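Long-range contacts in ABC transporter ATP-binding protein (Leptospira interrogans serovar Copenhageni, PDB 4HZI), which probably binds and hydrolyses ATP as the ATPase subunit of an orphan ABC transporter involved in manganese utilization and tolerance in Leptospira: residues Glu56-Asn60 against Phe225-Tyr229; Glu61-Leu66 against Phe240-Leu246. One frame throughout, in Å; residues are numbered along the deposited sequence.

Contact 1 (Glu56-Asn60 against Phe225-Tyr229); sequences EIKTN and FTSLY
T226 turns OG1 beside its own backbone N and CG2 opposite that N (chi1 -55°), which sends the hydroxyl to N60 and the methyl to I57. The backbone N-H of N60 reaches OG1 of T226 in a short hydrogen bond, N to OG1 2.7 Å, with 156° at the hydrogen; the hydroxyl thus holds the turn that follows strand 53-58. The same residue also meets F225: CA of N60 makes a CA-H...O contact to O of F225 at 3.3 Å. CB of N60 points away overall, but its carboxamide oxygen OD1 comes back to 3.7 Å from N of F225, too long for a hydrogen bond. The apolar half is carried by I57, whose CB points at 225-229. Its CG2 touches CG2 of T226 at 3.6 Å, the two side chains sliding past each other in opposite directions. The same T226 methyl lies 3.6 Å from O of K58. With chi2 at 173°, the other branch of I57 is extended, and its CD1 meets CD1 of L228 at 4.0 Å, the side chains crossing at about a right angle. CB of K58 points away from 225-229, and its NZ forms a salt bridge to OE2 of E56. The contact joins the antiparallel sheet to the mixed sheet of the ABC ATPase fold: I57 pairs through its backbone with L34 and L35, T226 bonds through its backbone to L195 of strand 194-198 and packs on F194 of the same strand, while the ring of F225 lies against H220 of helix 206-222.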
ATOM      1  N   GLU A  56     -11.418   8.387  22.977  1.00 27.56           N
ATOM      2  CA  GLU A  56     -12.537   7.518  23.335  1.00 25.51           C
ATOM      3  C   GLU A  56     -13.497   7.357  22.164  1.00 23.95           C
ATOM      4  O   GLU A  56     -13.492   8.193  21.277  1.00 22.20           O
ATOM      5  CB  GLU A  56     -13.258   8.005  24.578  1.00 35.06           C
ATOM      6  CG  GLU A  56     -14.068   9.257  24.459  1.00 41.43           C
ATOM      7  CD  GLU A  56     -15.499   9.085  25.010  1.00 66.92           C
ATOM      8  OE1 GLU A  56     -15.820   8.086  25.737  1.00 66.26           O
ATOM      9  OE2 GLU A  56     -16.328   9.968  24.697  1.00 65.88           O
ATOM     10  N   ILE A  57     -14.225   6.242  22.144  1.00 22.60           N
ATOM     11  CA  ILE A  57     -15.174   5.972  21.059  1.00 23.49           C
ATOM     12  C   ILE A  57     -16.476   5.619  21.776  1.00 21.60           C
ATOM     13  O   ILE A  57     -16.515   4.753  22.658  1.00 25.40           O
ATOM     14  CB  ILE A  57     -14.735   4.780  20.148  1.00 24.53           C
ATOM     15  CG1 ILE A  57     -13.329   5.000  19.572  1.00 28.73           C
ATOM     16  CG2 ILE A  57     -15.784   4.534  19.052  1.00 25.76           C
ATOM     17  CD1 ILE A  57     -12.761   3.820  18.802  1.00 32.23           C
ATOM     18  N   LYS A  58     -17.561   6.306  21.408  1.00 24.23           N
ATOM     19  CA  LYS A  58     -18.864   6.012  21.999  1.00 25.21           C
ATOM     20  C   LYS A  58     -19.595   5.007  21.129  1.00 25.20           C
ATOM     21  O   LYS A  58     -19.242   4.796  19.956  1.00 24.22           O
ATOM     22  CB  LYS A  58     -19.674   7.297  22.088  1.00 29.68           C
ATOM     23  CG  LYS A  58     -18.945   8.403  22.833  1.00 32.99           C
ATOM     24  CD  LYS A  58     -19.925   9.265  23.584  1.00 42.82           C
ATOM     25  CE  LYS A  58     -19.227  10.357  24.370  1.00 51.77           C
ATOM     26  NZ  LYS A  58     -18.471  11.252  23.463  1.00 56.08           N
ATOM     27  N   THR A  59     -20.577   4.340  21.734  1.00 24.91           N
ATOM     28  CA  THR A  59     -21.464   3.439  21.025  1.00 25.78           C
ATOM     29  C   THR A  59     -21.936   4.073  19.714  1.00 24.15           C
ATOM     30  O   THR A  59     -22.344   5.223  19.680  1.00 24.73           O
ATOM     31  CB  THR A  59     -22.646   3.032  21.924  1.00 30.01           C
ATOM     32  OG1 THR A  59     -22.117   2.317  23.034  1.00 34.03           O
ATOM     33  CG2 THR A  59     -23.577   2.091  21.194  1.00 35.96           C
ATOM     34  N   ASN A  60     -21.810   3.312  18.637  1.00 27.91           N
ATOM     35  CA  ASN A  60     -22.217   3.723  17.289  1.00 28.77           C
ATOM     36  C   ASN A  60     -21.417   4.866  16.651  1.00 29.78           C
ATOM     37  O   ASN A  60     -21.811   5.429  15.613  1.00 28.62           O
ATOM     38  CB  ASN A  60     -23.754   3.969  17.249  1.00 31.72           C
ATOM     39  CG  ASN A  60     -24.540   2.712  17.593  1.00 33.36           C
ATOM     40  OD1 ASN A  60     -24.111   1.592  17.318  1.00 32.89           O
ATOM     41  ND2 ASN A  60     -25.716   2.895  18.173  1.00 42.22           N
ATOM     42  N   PHE A 225     -23.406   0.264  13.992  1.00 34.11           N
ATOM     43  CA  PHE A 225     -22.274  -0.479  14.598  1.00 28.55           C
ATOM     44  C   PHE A 225     -21.167   0.496  15.046  1.00 22.45           C
ATOM     45  O   PHE A 225     -21.324   1.711  14.897  1.00 26.38           O
ATOM     46  CB  PHE A 225     -21.725  -1.591  13.679  1.00 28.32           C
ATOM     47  CG  PHE A 225     -20.968  -1.118  12.443  1.00 26.84           C
ATOM     48  CD1 PHE A 225     -21.600  -0.487  11.388  1.00 29.95           C
ATOM     49  CD2 PHE A 225     -19.595  -1.358  12.313  1.00 27.30           C
ATOM     50  CE1 PHE A 225     -20.907  -0.131  10.248  1.00 29.61           C
ATOM     51  CE2 PHE A 225     -18.891  -0.975  11.186  1.00 26.42           C
ATOM     52  CZ  PHE A 225     -19.524  -0.325  10.155  1.00 26.06           C
ATOM     53  N   THR A 226     -20.153  -0.033  15.715  1.00 24.47           N
ATOM     54  CA  THR A 226     -19.084   0.823  16.300  1.00 27.14           C
ATOM     55  C   THR A 226     -17.763   0.324  15.717  1.00 22.58           C
ATOM     56  O   THR A 226     -17.543  -0.890  15.660  1.00 24.48           O
ATOM     57  CB  THR A 226     -19.027   0.736  17.842  1.00 28.32           C
ATOM     58  OG1 THR A 226     -20.309   1.036  18.397  1.00 29.38           O
ATOM     59  CG2 THR A 226     -18.059   1.766  18.403  1.00 26.57           C
ATOM     60  N   SER A 227     -16.902   1.239  15.296  1.00 24.17           N
ATOM     61  CA  SER A 227     -15.656   0.844  14.671  1.00 22.43           C
ATOM     62  C   SER A 227     -14.488   1.785  14.847  1.00 21.28           C
ATOM     63  O   SER A 227     -14.655   2.977  15.043  1.00 21.30           O
ATOM     64  CB  SER A 227     -15.869   0.541  13.181  1.00 21.02           C
ATOM     65  OG  SER A 227     -15.974   1.686  12.405  1.00 21.47           O
ATOM     66  N   LEU A 228     -13.312   1.196  14.670  1.00 21.19           N
ATOM     67  CA  LEU A 228     -12.039   1.881  14.657  1.00 19.27           C
ATOM     68  C   LEU A 228     -11.319   1.442  13.413  1.00 22.21           C
ATOM     69  O   LEU A 228     -11.059   0.293  13.240  1.00 24.28           O
ATOM     70  CB  LEU A 228     -11.204   1.507  15.889  1.00 20.22           C
ATOM     71  CG  LEU A 228      -9.804   2.089  15.988  1.00 22.80           C
ATOM     72  CD1 LEU A 228      -9.810   3.605  16.066  1.00 25.78           C
ATOM     73  CD2 LEU A 228      -9.084   1.554  17.229  1.00 26.44           C
ATOM     74  N   TYR A 229     -11.030   2.373  12.545  1.00 20.87           N
ATOM     75  CA  TYR A 229     -10.434   2.148  11.236  1.00 21.22           C
ATOM     76  C   TYR A 229      -9.022   2.685  11.276  1.00 24.38           C
ATOM     77  O   TYR A 229      -8.789   3.881  11.526  1.00 26.81           O
ATOM     78  CB  TYR A 229     -11.250   2.894  10.201  1.00 21.86           C
ATOM     79  CG  TYR A 229     -10.983   2.598   8.741  1.00 21.40           C
ATOM     80  CD1 TYR A 229      -9.932   3.221   8.053  1.00 24.39           C
ATOM     81  CD2 TYR A 229     -11.800   1.725   8.017  1.00 25.04           C
ATOM     82  CE1 TYR A 229      -9.717   2.968   6.704  1.00 27.78           C
ATOM     83  CE2 TYR A 229     -11.583   1.483   6.669  1.00 23.04           C
ATOM     84  CZ  TYR A 229     -10.527   2.072   6.030  1.00 28.56           C
ATOM     85  OH  TYR A 229     -10.318   1.822   4.700  1.00 31.11           O
TER

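Contact 2 (Glu61-Leu66 against Phe240-Leu246); sequences EHCVLL and FYSKAVL
Backbone hydrogen bonds pair C63-L66 with K243-L246 as neighbouring parallel strands, twisted by 20°. N of V64 bonds to O of K243 (2.9 Å), N of V245 to O of V64 (2.8 Å) and N of L66 to O of V245 (2.9 Å). Where the pairing begins, O of H62 accepts the amide of S242 (3.0 Å) and, weakly, that of K243. Aromatic contacts cluster here. CG of H62 lies beside its backbone N and opposite the carbonyl carbon, which brings the ring to both F240 and Y241: F240 turns its edge to a face of H62, CD1 of F240 to CG of H62 3.6 Å, planes at 80°; H62 directs its edge at the face of Y241, planes at 78°. CG2 of V64 presses on CB of Y241 at 3.4 Å. Apolar packing continues on both faces of the sheet, CD1 of L65 on CG1 of V245 (3.6 Å) on one, L66 beside L246 on the other. Water bridges polar ends: one molecule donates to OE2 of E61 and accepts from NZ of K243, with OE2 and NZ 4.4 Å apart, beyond a salt bridge; another accepts from N of H62 and bonds to OG of S242. OE1 of E61 bonds to N of K58. ND1 of H62 and OH of Y241 are both satisfied by one serine hydroxyl, OG of S227, while the E61-K243 attraction is probably softened by the intervening water.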
ATOM      1  N   GLU A  61     -20.255   5.194  17.227  1.00 25.89           N
ATOM      2  CA  GLU A  61     -19.313   6.044  16.545  1.00 26.09           C
ATOM      3  C   GLU A  61     -18.329   5.245  15.653  1.00 20.52           C
ATOM      4  O   GLU A  61     -17.997   4.039  15.884  1.00 23.23           O
ATOM      5  CB  GLU A  61     -18.495   6.903  17.524  1.00 27.97           C
ATOM      6  CG  GLU A  61     -19.336   7.891  18.295  1.00 35.71           C
ATOM      7  CD  GLU A  61     -18.483   8.872  19.070  1.00 41.48           C
ATOM      8  OE1 GLU A  61     -17.377   8.463  19.545  1.00 24.73           O
ATOM      9  OE2 GLU A  61     -18.939  10.042  19.210  1.00 40.16           O
ATOM     10  N   HIS A  62     -17.868   5.936  14.631  1.00 20.95           N
ATOM     11  CA  HIS A  62     -16.895   5.401  13.697  1.00 21.18           C
ATOM     12  C   HIS A  62     -15.695   6.373  13.771  1.00 21.36           C
ATOM     13  O   HIS A  62     -15.776   7.537  13.382  1.00 21.11           O
ATOM     14  CB  HIS A  62     -17.541   5.284  12.307  1.00 24.60           C
ATOM     15  CG  HIS A  62     -18.650   4.294  12.294  1.00 23.76           C
ATOM     16  ND1 HIS A  62     -18.430   2.931  12.445  1.00 24.67           N
ATOM     17  CD2 HIS A  62     -20.001   4.460  12.303  1.00 23.59           C
ATOM     18  CE1 HIS A  62     -19.593   2.301  12.466  1.00 26.00           C
ATOM     19  NE2 HIS A  62     -20.563   3.207  12.378  1.00 24.66           N
ATOM     20  N   CYS A  63     -14.576   5.847  14.281  1.00 19.40           N
ATOM     21  CA  CYS A  63     -13.383   6.629  14.553  1.00 19.05           C
ATOM     22  C   CYS A  63     -12.219   6.119  13.703  1.00 20.52           C
ATOM     23  O   CYS A  63     -12.022   4.927  13.595  1.00 22.19           O
ATOM     24  CB  CYS A  63     -13.026   6.503  16.033  1.00 19.50           C
ATOM     25  SG  CYS A  63     -11.622   7.567  16.488  1.00 23.66           S
ATOM     26  N   VAL A  64     -11.489   7.013  13.069  1.00 21.22           N
ATOM     27  CA  VAL A  64     -10.305   6.639  12.308  1.00 22.54           C
ATOM     28  C   VAL A  64      -9.051   6.933  13.138  1.00 26.25           C
ATOM     29  O   VAL A  64      -8.934   7.999  13.758  1.00 24.48           O
ATOM     30  CB  VAL A  64     -10.106   7.472  11.031  1.00 27.99           C
ATOM     31  CG1 VAL A  64      -8.973   6.889  10.148  1.00 27.15           C
ATOM     32  CG2 VAL A  64     -11.336   7.638  10.247  1.00 36.51           C
ATOM     33  N   LEU A  65      -8.087   6.025  13.079  1.00 21.57           N
ATOM     34  CA  LEU A  65      -6.724   6.286  13.598  1.00 21.78           C
ATOM     35  C   LEU A  65      -5.819   6.462  12.404  1.00 24.21           C
ATOM     36  O   LEU A  65      -5.560   5.509  11.647  1.00 23.50           O
ATOM     37  CB  LEU A  65      -6.270   5.126  14.472  1.00 22.62           C
ATOM     38  CG  LEU A  65      -4.878   5.111  15.089  1.00 26.74           C
ATOM     39  CD1 LEU A  65      -4.796   6.143  16.169  1.00 23.92           C
ATOM     40  CD2 LEU A  65      -4.562   3.720  15.678  1.00 29.77           C
ATOM     41  N   LEU A  66      -5.412   7.702  12.152  1.00 23.60           N
ATOM     42  CA  LEU A  66      -4.562   8.039  11.010  1.00 19.67           C
ATOM     43  C   LEU A  66      -3.153   8.294  11.533  1.00 22.69           C
ATOM     44  O   LEU A  66      -2.941   9.124  12.432  1.00 22.39           O
ATOM     45  CB  LEU A  66      -5.049   9.269  10.270  1.00 23.14           C
ATOM     46  CG  LEU A  66      -4.242   9.743   9.060  1.00 21.11           C
ATOM     47  CD1 LEU A  66      -4.304   8.779   7.869  1.00 21.11           C
ATOM     48  CD2 LEU A  66      -4.651  11.126   8.564  1.00 26.20           C
ATOM     49  N   PHE A 240     -18.490   7.754   6.358  1.00 24.64           N
ATOM     50  CA  PHE A 240     -19.215   7.683   7.626  1.00 25.70           C
ATOM     51  C   PHE A 240     -18.323   7.813   8.896  1.00 25.70           C
ATOM     52  O   PHE A 240     -18.809   7.806   9.990  1.00 24.84           O
ATOM     53  CB  PHE A 240     -20.113   6.460   7.707  1.00 24.26           C
ATOM     54  CG  PHE A 240     -19.423   5.158   7.615  1.00 24.97           C
ATOM     55  CD1 PHE A 240     -18.848   4.564   8.743  1.00 26.14           C
ATOM     56  CD2 PHE A 240     -19.378   4.477   6.432  1.00 26.85           C
ATOM     57  CE1 PHE A 240     -18.215   3.343   8.662  1.00 26.89           C
ATOM     58  CE2 PHE A 240     -18.733   3.255   6.330  1.00 25.84           C
ATOM     59  CZ  PHE A 240     -18.128   2.678   7.445  1.00 29.79           C
ATOM     60  N   TYR A 241     -17.020   7.902   8.712  1.00 23.51           N
ATOM     61  CA  TYR A 241     -16.083   8.163   9.824  1.00 24.34           C
ATOM     62  C   TYR A 241     -16.216   9.602  10.270  1.00 23.31           C
ATOM     63  O   TYR A 241     -15.992  10.546   9.507  1.00 25.88           O
ATOM     64  CB  TYR A 241     -14.629   7.765   9.439  1.00 24.59           C
ATOM     65  CG  TYR A 241     -14.549   6.275   9.582  1.00 22.55           C
ATOM     66  CD1 TYR A 241     -14.335   5.679  10.823  1.00 20.87           C
ATOM     67  CD2 TYR A 241     -14.814   5.440   8.489  1.00 22.09           C
ATOM     68  CE1 TYR A 241     -14.397   4.292  10.966  1.00 22.02           C
ATOM     69  CE2 TYR A 241     -14.884   4.062   8.637  1.00 21.28           C
ATOM     70  CZ  TYR A 241     -14.679   3.480   9.840  1.00 20.98           C
ATOM     71  OH  TYR A 241     -14.769   2.081   9.929  1.00 24.53           O
ATOM     72  N   SER A 242     -16.628   9.784  11.510  1.00 23.80           N
ATOM     73  CA  SER A 242     -16.922  11.133  12.004  1.00 25.03           C
ATOM     74  C   SER A 242     -15.916  11.696  13.022  1.00 25.02           C
ATOM     75  O   SER A 242     -15.962  12.884  13.354  1.00 21.29           O
ATOM     76  CB  SER A 242     -18.308  11.107  12.658  1.00 23.70           C
ATOM     77  OG  SER A 242     -18.281  10.391  13.888  1.00 27.96           O
ATOM     78  N   LYS A 243     -15.036  10.846  13.541  1.00 23.50           N
ATOM     79  CA  LYS A 243     -14.050  11.222  14.589  1.00 26.10           C
ATOM     80  C   LYS A 243     -12.712  10.685  14.135  1.00 21.57           C
ATOM     81  O   LYS A 243     -12.664   9.686  13.395  1.00 20.95           O
ATOM     82  CB  LYS A 243     -14.346  10.530  15.910  1.00 31.80           C
ATOM     83  CG  LYS A 243     -15.706  10.784  16.522  1.00 43.55           C
ATOM     84  CD  LYS A 243     -15.740  12.153  17.167  1.00 46.02           C
ATOM     85  CE  LYS A 243     -14.965  12.160  18.471  1.00 51.87           C
ATOM     86  NZ  LYS A 243     -15.684  12.975  19.489  1.00 57.43           N
ATOM     87  N   ALA A 244     -11.625  11.295  14.597  1.00 21.44           N
ATOM     88  CA  ALA A 244     -10.296  10.777  14.249  1.00 20.97           C
ATOM     89  C   ALA A 244      -9.338  11.002  15.412  1.00 26.09           C
ATOM     90  O   ALA A 244      -9.523  11.875  16.292  1.00 21.93           O
ATOM     91  CB  ALA A 244      -9.772  11.419  13.015  1.00 20.99           C
ATOM     92  N   VAL A 245      -8.311  10.183  15.389  1.00 23.75           N
ATOM     93  CA  VAL A 245      -7.165  10.321  16.248  1.00 23.35           C
ATOM     94  C   VAL A 245      -5.958  10.358  15.308  1.00 24.42           C
ATOM     95  O   VAL A 245      -5.801   9.451  14.465  1.00 22.85           O
ATOM     96  CB  VAL A 245      -7.031   9.065  17.150  1.00 25.23           C
ATOM     97  CG1 VAL A 245      -5.757   9.113  18.005  1.00 25.88           C
ATOM     98  CG2 VAL A 245      -8.224   8.885  18.047  1.00 28.72           C
ATOM     99  N   LEU A 246      -5.087  11.356  15.447  1.00 23.60           N
ATOM    100  CA  LEU A 246      -3.911  11.504  14.604  1.00 21.20           C
ATOM    101  C   LEU A 246      -2.715  11.084  15.489  1.00 21.52           C
ATOM    102  O   LEU A 246      -2.603  11.558  16.625  1.00 22.06           O
ATOM    103  CB  LEU A 246      -3.701  12.952  14.170  1.00 25.62           C
ATOM    104  CG  LEU A 246      -4.831  13.647  13.425  1.00 27.23           C
ATOM    105  CD1 LEU A 246      -4.390  15.053  13.041  1.00 28.33           C
ATOM    106  CD2 LEU A 246      -5.299  12.902  12.171  1.00 26.06           C
TER
HETATM  107  O   HOH W   1     -18.164  12.008  20.759  1.00 44.84           O
HETATM  108  O   HOH W   2     -18.709  11.586  16.081  1.00 50.13           O
HETATM  109  O   HOH W   3     -19.771   8.239  13.888  1.00 27.65           O

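From the N terminus, strand 53-58 leads through the turn at T59-N60 directly into strand 62-67, so the first segments of the two contacts adjoin. Contact 1 closes a loop of 164 intervening residues, back from 225-229; contact 2 closes one of 173, back from 240-246. Their segments alternate along the chain, and the loops therefore cross. Strand 62-67 lies between 227-231 and 243-248 in the mixed sheet, and the contacts touch there: O of Y229 probably takes a hydrogen bond from N of L65. Contact 1 ties the antiparallel sheet to this mixed sheet, whereas contact 2 lies within it, just before the probable Walker A loop.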